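PDB 2YNK: WZI from Escherichia coli, which is a carbohydrate-binding outer membrane beta-barrel, a lectin that underpins the assembly of group 1 capsule in this bacterium. Local coordinates for residues L10-V22 with E313-W325. Sequence-based numbering, arbitrary orientation.
With D12 (dodecane), chain F.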
loop_
_atom_site.group_PDB
_atom_site.type_symbol
_atom_site.label_atom_id
_atom_site.label_comp_id
_atom_site.label_asym_id
_atom_site.label_seq_id
_atom_site.Cartn_x
_atom_site.Cartn_y
_atom_site.Cartn_z
ATOM N N LEU A 10 2.345 4.653 -10.692
ATOM C CA LEU A 10 3.178 3.524 -11.129
ATOM C C LEU A 10 2.428 2.198 -11.039
ATOM O O LEU A 10 2.413 1.409 -11.996
ATOM C CB LEU A 10 4.460 3.425 -10.288
ATOM C CG LEU A 10 5.495 2.406 -10.786
ATOM C CD1 LEU A 10 6.032 2.848 -12.144
ATOM C CD2 LEU A 10 6.638 2.220 -9.795
ATOM N N ARG A 11 1.823 1.965 -9.875
ATOM C CA ARG A 11 1.133 0.716 -9.593
ATOM C C ARG A 11 0.028 0.454 -10.592
ATOM O O ARG A 11 -0.117 -0.664 -11.051
ATOM C CB ARG A 11 0.538 0.703 -8.168
ATOM C CG ARG A 11 -0.384 -0.488 -7.953
ATOM C CD ARG A 11 -0.684 -0.837 -6.512
ATOM N NE ARG A 11 -1.484 -2.059 -6.512
ATOM C CZ ARG A 11 -2.392 -2.405 -5.605
ATOM N NH1 ARG A 11 -2.643 -1.638 -4.554
ATOM N NH2 ARG A 11 -3.061 -3.545 -5.758
ATOM N N ASN A 12 -0.771 1.468 -10.900
ATOM C CA ASN A 12 -1.897 1.286 -11.812
ATOM C C ASN A 12 -1.403 0.989 -13.252
ATOM O O ASN A 12 -1.971 0.153 -13.956
ATOM C CB ASN A 12 -2.825 2.507 -11.781
ATOM C CG ASN A 12 -3.458 2.736 -10.407
ATOM O OD1 ASN A 12 -3.285 3.798 -9.808
ATOM N ND2 ASN A 12 -4.185 1.743 -9.903
ATOM N N ASP A 13 -0.329 1.666 -13.658
ATOM C CA ASP A 13 0.315 1.424 -14.936
ATOM C C ASP A 13 0.919 0.006 -15.022
ATOM O O ASP A 13 0.746 -0.686 -16.026
ATOM C CB ASP A 13 1.373 2.508 -15.215
ATOM C CG ASP A 13 0.767 3.794 -15.788
ATOM O OD1 ASP A 13 -0.461 3.971 -15.688
ATOM O OD2 ASP A 13 1.508 4.632 -16.350
ATOM N N LEU A 14 1.608 -0.430 -13.973
ATOM C CA LEU A 14 2.137 -1.794 -13.930
ATOM C C LEU A 14 1.004 -2.813 -13.926
ATOM O O LEU A 14 1.078 -3.826 -14.621
ATOM C CB LEU A 14 3.014 -2.014 -12.690
ATOM C CG LEU A 14 4.387 -1.339 -12.642
ATOM C CD1 LEU A 14 5.126 -1.776 -11.386
ATOM C CD2 LEU A 14 5.199 -1.669 -13.885
ATOM N N ALA A 15 -0.037 -2.546 -13.140
ATOM C CA ALA A 15 -1.165 -3.473 -13.009
ATOM C C ALA A 15 -1.918 -3.620 -14.330
ATOM O O ALA A 15 -2.434 -4.691 -14.651
ATOM C CB ALA A 15 -2.112 -3.010 -11.907
ATOM N N TRP A 16 -1.982 -2.528 -15.079
ATOM C CA TRP A 16 -2.604 -2.521 -16.394
ATOM C C TRP A 16 -1.832 -3.452 -17.299
ATOM O O TRP A 16 -2.397 -4.358 -17.906
ATOM C CB TRP A 16 -2.615 -1.089 -16.931
ATOM C CG TRP A 16 -3.430 -0.839 -18.181
ATOM C CD1 TRP A 16 -4.745 -0.400 -18.263
ATOM C CD2 TRP A 16 -2.981 -0.948 -19.577
ATOM N NE1 TRP A 16 -5.133 -0.262 -19.574
ATOM C CE2 TRP A 16 -4.121 -0.564 -20.408
ATOM C CE3 TRP A 16 -1.796 -1.314 -20.193
ATOM C CZ2 TRP A 16 -4.053 -0.566 -21.795
ATOM C CZ3 TRP A 16 -1.735 -1.304 -21.593
ATOM C CH2 TRP A 16 -2.840 -0.943 -22.372
ATOM N N LEU A 17 -0.521 -3.256 -17.357
ATOM C CA LEU A 17 0.346 -4.059 -18.208
ATOM C C LEU A 17 0.330 -5.541 -17.815
ATOM O O LEU A 17 0.350 -6.423 -18.682
ATOM C CB LEU A 17 1.777 -3.504 -18.163
ATOM C CG LEU A 17 1.955 -2.142 -18.843
ATOM C CD1 LEU A 17 3.137 -1.393 -18.257
ATOM C CD2 LEU A 17 2.112 -2.312 -20.351
ATOM N N SER A 18 0.281 -5.807 -16.512
ATOM C CA SER A 18 0.371 -7.175 -15.998
ATOM C C SER A 18 -0.892 -7.970 -16.288
ATOM O O SER A 18 -0.821 -9.119 -16.709
ATOM C CB SER A 18 0.661 -7.168 -14.490
ATOM O OG SER A 18 0.349 -8.414 -13.883
ATOM N N ASP A 19 -2.044 -7.352 -16.070
ATOM C CA ASP A 19 -3.320 -8.045 -16.226
ATOM C C ASP A 19 -3.692 -8.247 -17.689
ATOM O O ASP A 19 -4.514 -9.091 -18.005
ATOM C CB ASP A 19 -4.431 -7.282 -15.501
ATOM C CG ASP A 19 -4.342 -7.413 -13.990
ATOM O OD1 ASP A 19 -3.264 -7.773 -13.465
ATOM O OD2 ASP A 19 -5.363 -7.159 -13.321
ATOM N N ARG A 20 -3.089 -7.459 -18.570
ATOM C CA ARG A 20 -3.243 -7.630 -20.005
ATOM C C ARG A 20 -2.200 -8.578 -20.573
ATOM O O ARG A 20 -2.151 -8.767 -21.775
ATOM C CB ARG A 20 -3.112 -6.284 -20.719
ATOM C CG ARG A 20 -4.236 -5.307 -20.422
ATOM C CD ARG A 20 -4.039 -4.004 -21.177
ATOM N NE ARG A 20 -4.144 -4.197 -22.622
ATOM C CZ ARG A 20 -5.284 -4.312 -23.297
ATOM N NH1 ARG A 20 -6.452 -4.254 -22.672
ATOM N NH2 ARG A 20 -5.255 -4.492 -24.617
ATOM N N GLY A 21 -1.348 -9.149 -19.724
ATOM C CA GLY A 21 -0.339 -10.104 -20.173
ATOM C C GLY A 21 0.871 -9.526 -20.896
ATOM O O GLY A 21 1.718 -10.279 -21.367
ATOM N N VAL A 22 0.974 -8.206 -20.984
ATOM C CA VAL A 22 2.122 -7.567 -21.621
ATOM C C VAL A 22 3.403 -7.711 -20.804
ATOM O O VAL A 22 4.491 -7.669 -21.365
ATOM C CB VAL A 22 1.876 -6.071 -21.830
ATOM C CG1 VAL A 22 3.090 -5.415 -22.471
ATOM C CG2 VAL A 22 0.617 -5.855 -22.658
ATOM N N GLU A 313 -10.978 -6.566 -10.837
ATOM C CA GLU A 313 -10.367 -5.439 -11.553
ATOM C C GLU A 313 -10.300 -5.704 -13.051
ATOM O O GLU A 313 -10.194 -6.853 -13.484
ATOM C CB GLU A 313 -8.963 -5.134 -11.018
ATOM C CG GLU A 313 -8.056 -6.350 -10.889
ATOM C CD GLU A 313 -6.630 -6.001 -10.490
ATOM O OE1 GLU A 313 -6.007 -5.152 -11.165
ATOM O OE2 GLU A 313 -6.130 -6.587 -9.501
ATOM N N GLY A 314 -10.372 -4.624 -13.828
ATOM C CA GLY A 314 -10.233 -4.682 -15.275
ATOM C C GLY A 314 -9.347 -3.568 -15.792
ATOM O O GLY A 314 -9.178 -2.537 -15.136
ATOM N N HIS A 315 -8.783 -3.783 -16.979
ATOM C CA HIS A 315 -7.803 -2.875 -17.562
ATOM C C HIS A 315 -7.948 -2.900 -19.062
ATOM O O HIS A 315 -7.789 -3.939 -19.684
ATOM C CB HIS A 315 -6.402 -3.311 -17.160
ATOM C CG HIS A 315 -6.198 -3.407 -15.666
ATOM N ND1 HIS A 315 -5.845 -2.354 -14.916
ATOM C CD2 HIS A 315 -6.311 -4.485 -14.795
ATOM C CE1 HIS A 315 -5.731 -2.733 -13.633
ATOM N NE2 HIS A 315 -6.017 -4.036 -13.559
ATOM N N HIS A 316 -8.257 -1.757 -19.661
ATOM C CA HIS A 316 -8.677 -1.709 -21.045
ATOM C C HIS A 316 -7.969 -0.610 -21.776
ATOM O O HIS A 316 -7.571 0.381 -21.175
ATOM C CB HIS A 316 -10.183 -1.483 -21.120
ATOM C CG HIS A 316 -10.996 -2.457 -20.299
ATOM N ND1 HIS A 316 -11.193 -3.733 -20.670
ATOM C CD2 HIS A 316 -11.681 -2.292 -19.096
ATOM C CE1 HIS A 316 -11.958 -4.357 -19.755
ATOM N NE2 HIS A 316 -12.256 -3.474 -18.794
ATOM N N GLY A 317 -7.792 -0.790 -23.087
ATOM C CA GLY A 317 -7.295 0.271 -23.967
ATOM C C GLY A 317 -8.467 0.866 -24.720
ATOM O O GLY A 317 -9.435 0.161 -25.001
ATOM N N TRP A 318 -8.411 2.161 -25.024
ATOM C CA TRP A 318 -9.469 2.802 -25.795
ATOM C C TRP A 318 -8.923 3.090 -27.174
ATOM O O TRP A 318 -8.778 2.162 -27.979
ATOM C CB TRP A 318 -9.990 4.030 -25.068
ATOM C CG TRP A 318 -11.383 4.432 -25.491
ATOM C CD1 TRP A 318 -11.909 4.463 -26.779
ATOM C CD2 TRP A 318 -12.480 4.894 -24.623
ATOM N NE1 TRP A 318 -13.210 4.892 -26.767
ATOM C CE2 TRP A 318 -13.614 5.168 -25.508
ATOM C CE3 TRP A 318 -12.628 5.099 -23.255
ATOM C CZ2 TRP A 318 -14.829 5.624 -25.024
ATOM C CZ3 TRP A 318 -13.859 5.558 -22.777
ATOM C CH2 TRP A 318 -14.931 5.816 -23.643
ATOM N N GLY A 319 -8.615 4.343 -27.494
ATOM C CA GLY A 319 -7.810 4.620 -28.675
ATOM C C GLY A 319 -6.400 4.236 -28.292
ATOM O O GLY A 319 -6.062 3.055 -28.242
ATOM N N LYS A 320 -5.588 5.241 -27.991
ATOM C CA LYS A 320 -4.292 5.028 -27.362
ATOM C C LYS A 320 -4.380 5.209 -25.841
ATOM O O LYS A 320 -3.403 4.970 -25.127
ATOM C CB LYS A 320 -3.265 5.989 -27.950
ATOM C CG LYS A 320 -2.927 5.713 -29.408
ATOM C CD LYS A 320 -1.806 6.629 -29.882
ATOM C CE LYS A 320 -0.956 5.997 -30.976
ATOM N NZ LYS A 320 0.237 6.838 -31.280
ATOM N N ASP A 321 -5.551 5.618 -25.346
ATOM C CA ASP A 321 -5.759 5.829 -23.912
ATOM C C ASP A 321 -5.886 4.492 -23.192
ATOM O O ASP A 321 -5.980 3.437 -23.832
ATOM C CB ASP A 321 -7.022 6.661 -23.650
ATOM C CG ASP A 321 -6.937 8.075 -24.209
ATOM O OD1 ASP A 321 -5.820 8.535 -24.550
ATOM O OD2 ASP A 321 -8.004 8.731 -24.295
ATOM N N ALA A 322 -5.891 4.551 -21.861
ATOM C CA ALA A 322 -6.006 3.366 -21.019
ATOM C C ALA A 322 -7.062 3.575 -19.931
ATOM O O ALA A 322 -7.203 4.680 -19.395
ATOM C CB ALA A 322 -4.663 3.044 -20.394
ATOM N N VAL A 323 -7.804 2.513 -19.613
ATOM C CA VAL A 323 -8.858 2.581 -18.618
ATOM C C VAL A 323 -8.635 1.528 -17.548
ATOM O O VAL A 323 -8.479 0.353 -17.864
ATOM C CB VAL A 323 -10.249 2.414 -19.249
ATOM C CG1 VAL A 323 -11.322 2.324 -18.173
ATOM C CG2 VAL A 323 -10.538 3.586 -20.166
ATOM N N ASN A 324 -8.616 1.982 -16.286
ATOM C CA ASN A 324 -8.431 1.131 -15.098
ATOM C C ASN A 324 -9.679 1.168 -14.248
ATOM O O ASN A 324 -10.209 2.245 -13.993
ATOM C CB ASN A 324 -7.305 1.669 -14.226
ATOM C CG ASN A 324 -5.939 1.288 -14.715
ATOM O OD1 ASN A 324 -5.526 0.144 -14.587
ATOM N ND2 ASN A 324 -5.201 2.265 -15.227
ATOM N N TRP A 325 -10.141 0.017 -13.780
ATOM C CA TRP A 325 -11.250 0.002 -12.839
ATOM C C TRP A 325 -11.162 -1.139 -11.880
ATOM O O TRP A 325 -10.610 -2.192 -12.204
ATOM C CB TRP A 325 -12.586 -0.028 -13.571
ATOM C CG TRP A 325 -12.856 -1.330 -14.281
ATOM C CD1 TRP A 325 -12.584 -1.648 -15.609
ATOM C CD2 TRP A 325 -13.461 -2.543 -13.719
ATOM N NE1 TRP A 325 -12.968 -2.931 -15.893
ATOM C CE2 TRP A 325 -13.496 -3.525 -14.809
ATOM C CE3 TRP A 325 -13.952 -2.902 -12.475
ATOM C CZ2 TRP A 325 -14.006 -4.799 -14.633
ATOM C CZ3 TRP A 325 -14.466 -4.193 -12.310
ATOM C CH2 TRP A 325 -14.492 -5.115 -13.365
HETATM C C1 D12 F . -10.866 8.301 -26.202
HETATM C C2 D12 F . -11.960 8.418 -25.155
HETATM C C3 D12 F . -11.952 9.786 -24.463
HETATM C C4 D12 F . -13.224 10.035 -23.643
HETATM C C5 D12 F . -12.938 10.387 -22.177
HETATM C C6 D12 F . -14.119 11.078 -21.480
HETATM C C7 D12 F . -14.485 10.477 -20.114
HETATM C C8 D12 F . -13.691 11.069 -18.944
HETATM C C9 D12 F . -14.601 11.682 -17.875
HETATM C C10 D12 F . -13.792 12.177 -16.673
HETATM C C11 D12 F . -14.681 12.693 -15.538
HETATM C C12 D12 F . -13.889 12.920 -14.266
#
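On the lumenal wall of the beta-barrel, W16 of helix 8-19 packs against H315, H316 and A322 of the hairpin formed by strands 306-317 and 322-331, the short axes of 10-19 and 313-317 being nearly perpendicular (85°). The W16 side chain leaves the helix with CG anti to the backbone N (chi1 -170°), which carries the indole across the hairpin. Its NE1 donates to H316 O at 3.0 Å; the acceptor lies in the indole plane, but the donor stands above the carbonyl plane, and V323 N binds the same oxygen as part of the sheet. A322 CB lies obliquely beside the indole, 3.4 Å from NE1, with R20 CD on the other side, also toward the rim. R20 NH1 donates a long hydrogen bond to H315 O (3.3 Å), in the guanidinium plane, while its NE pairs with E51. Alternation turns H315, A322 and N324 toward the helix and V323 away, while W318 at the turn lays a ring face on C2 of a dodecane outside. The H315 ring is held at both nitrogens, NE2 to E313 OE1 (2.6 Å) and ND1 to N324 OD1 (2.5 Å), under A15 O. D19 OD2 approaches E313 OE1 to 3.0 Å; K276 bridges both carboxylates, probably offsetting their repulsion, and S288 OG bonds D19 OD2.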